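Local coordinates for extracellular ligand-binding receptor (Verminephrobacter eiseniae, PDB 4M88), which probably binds an amino acid or related small solute outside the cell and delivers it to an ABC transporter, at residues Q34-G39 against Q44-F49. Sequence-based numbering, arbitrary orientation.
Sequences QANKAG and QKLTLF
The carboxamide of N36 meets the backbone of L46 and grips both of its polar atoms. L46 N donates to N36 OD1 at 2.8 Å, and the bond is almost straight, 176° at the hydrogen. The donor sits slightly tilted from the plane of the side-chain carbonyl. In return N36 ND2 donates to L46 O at 2.9 Å. This second bond lies in the amide plane of N36 and reaches a lone pair of the backbone oxygen. With both ends held, the amide flip of N36 is fixed. CG of N36 stands anti to its own carbonyl carbon (chi1 -71°), which carries the amide from the last turn of the helix across to the strand edge.

K45 crosses the N36 side chain at about a right angle. K45 CG lies over one face of the N36 amide, 3.5 Å from both N36 OD1 and N36 ND2, and the chain runs on extended. On the buried side, CD1 of L46 touches CB of A35 at 3.8 Å and also lies close to N36 OD1. L32 and I41 add to the apolar surroundings of L46.

The helix ends after K37 in a Schellman motif. G39 N bonds to N36 O at 3.0 Å, and G39 takes the positive phi of the C-prime position. Strand 45-52 is outermost in its sheet. Its inner edge pairs with strand 4-11, where K45 and T47 bond to I5. N36 takes the N and O of L46 on the other edge. The contact joins helix and second strand of a right-handed beta-alpha-beta crossover, the repeating unit of the alpha/beta lobes of periplasmic binding proteins.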
loop_
_atom_site.group_PDB
_atom_site.type_symbol
_atom_site.label_atom_id
_atom_site.label_comp_id
_atom_site.label_asym_id
_atom_site.label_seq_id
_atom_site.Cartn_x
_atom_site.Cartn_y
_atom_site.Cartn_z
ATOM N N GLN A 34 0.812 4.701 21.294
ATOM C CA GLN A 34 -0.518 5.150 21.666
ATOM C C GLN A 34 -1.201 4.007 22.423
ATOM O O GLN A 34 -1.773 4.207 23.500
ATOM C CB GLN A 34 -1.292 5.536 20.392
ATOM C CG GLN A 34 -2.548 6.385 20.588
ATOM C CD GLN A 34 -3.222 6.795 19.264
ATOM O OE1 GLN A 34 -3.540 5.952 18.424
ATOM N NE2 GLN A 34 -3.458 8.101 19.091
ATOM N N ALA A 35 -1.103 2.798 21.876
ATOM C CA ALA A 35 -1.698 1.618 22.510
ATOM C C ALA A 35 -1.114 1.369 23.897
ATOM O O ALA A 35 -1.849 1.050 24.836
ATOM C CB ALA A 35 -1.519 0.388 21.629
ATOM N N ASN A 36 0.201 1.518 24.035
ATOM C CA ASN A 36 0.841 1.307 25.340
ATOM C C ASN A 36 0.519 2.392 26.361
ATOM O O ASN A 36 0.410 2.109 27.557
ATOM C CB ASN A 36 2.350 1.112 25.198
ATOM C CG ASN A 36 2.704 -0.228 24.562
ATOM O OD1 ASN A 36 1.944 -1.196 24.662
ATOM N ND2 ASN A 36 3.842 -0.281 23.887
ATOM N N LYS A 37 0.367 3.628 25.893
ATOM C CA LYS A 37 -0.056 4.717 26.776
ATOM C C LYS A 37 -1.450 4.443 27.316
ATOM O O LYS A 37 -1.804 4.906 28.401
ATOM C CB LYS A 37 -0.058 6.054 26.034
ATOM C CG LYS A 37 1.311 6.680 25.847
ATOM C CD LYS A 37 1.170 8.158 25.481
ATOM C CE LYS A 37 2.522 8.810 25.208
ATOM N NZ LYS A 37 2.472 10.304 25.330
ATOM N N ALA A 38 -2.241 3.703 26.546
ATOM C CA ALA A 38 -3.604 3.343 26.944
ATOM C C ALA A 38 -3.644 2.014 27.705
ATOM O O ALA A 38 -4.713 1.426 27.873
ATOM C CB ALA A 38 -4.520 3.298 25.736
ATOM N N GLY A 39 -2.475 1.545 28.149
ATOM C CA GLY A 39 -2.386 0.356 28.981
ATOM C C GLY A 39 -2.146 -0.958 28.253
ATOM O O GLY A 39 -2.332 -2.028 28.835
ATOM N N GLN A 44 -0.942 -6.378 29.045
ATOM C CA GLN A 44 0.368 -6.583 28.412
ATOM C C GLN A 44 0.798 -5.489 27.428
ATOM O O GLN A 44 0.030 -5.064 26.568
ATOM C CB GLN A 44 0.414 -7.941 27.709
ATOM C CG GLN A 44 0.345 -9.133 28.656
ATOM C CD GLN A 44 0.889 -10.410 28.027
ATOM O OE1 GLN A 44 1.655 -10.366 27.069
ATOM N NE2 GLN A 44 0.491 -11.552 28.571
ATOM N N LYS A 45 2.048 -5.056 27.550
ATOM C CA LYS A 45 2.608 -4.061 26.644
ATOM C C LYS A 45 2.854 -4.666 25.260
ATOM O O LYS A 45 3.148 -5.856 25.136
ATOM C CB LYS A 45 3.926 -3.523 27.219
ATOM C CG LYS A 45 4.714 -2.624 26.270
ATOM C CD LYS A 45 6.133 -2.346 26.779
ATOM C CE LYS A 45 6.908 -1.439 25.822
ATOM N NZ LYS A 45 8.181 -0.949 26.431
ATOM N N LEU A 46 2.716 -3.842 24.230
ATOM C CA LEU A 46 3.011 -4.251 22.860
ATOM C C LEU A 46 4.450 -3.888 22.516
ATOM O O LEU A 46 4.909 -2.794 22.827
ATOM C CB LEU A 46 2.049 -3.568 21.891
ATOM C CG LEU A 46 0.602 -4.072 21.948
ATOM C CD1 LEU A 46 -0.324 -3.052 22.564
ATOM C CD2 LEU A 46 0.121 -4.429 20.566
ATOM N N THR A 47 5.179 -4.818 21.899
ATOM C CA THR A 47 6.542 -4.528 21.474
ATOM C C THR A 47 6.701 -4.877 20.008
ATOM O O THR A 47 5.991 -5.736 19.488
ATOM C CB THR A 47 7.570 -5.309 22.295
ATOM O OG1 THR A 47 7.210 -6.697 22.317
ATOM C CG2 THR A 47 7.592 -4.800 23.714
ATOM N N LEU A 48 7.623 -4.192 19.346
ATOM C CA LEU A 48 7.865 -4.426 17.932
ATOM C C LEU A 48 9.319 -4.787 17.738
ATOM O O LEU A 48 10.208 -4.128 18.280
ATOM C CB LEU A 48 7.552 -3.169 17.119
ATOM C CG LEU A 48 7.741 -3.321 15.610
ATOM C CD1 LEU A 48 6.660 -4.215 14.990
ATOM C CD2 LEU A 48 7.783 -1.954 14.923
ATOM N N PHE A 49 9.582 -5.843 16.986
ATOM C CA PHE A 49 10.944 -6.027 16.519
ATOM C C PHE A 49 10.935 -5.847 15.020
ATOM O O PHE A 49 9.884 -5.963 14.379
ATOM C CB PHE A 49 11.501 -7.383 16.908
ATOM C CG PHE A 49 10.885 -8.514 16.164
ATOM C CD1 PHE A 49 11.452 -8.970 14.982
ATOM C CD2 PHE A 49 9.741 -9.125 16.643
ATOM C CE1 PHE A 49 10.873 -10.010 14.279
ATOM C CE2 PHE A 49 9.161 -10.178 15.957
ATOM C CZ PHE A 49 9.722 -10.619 14.774
#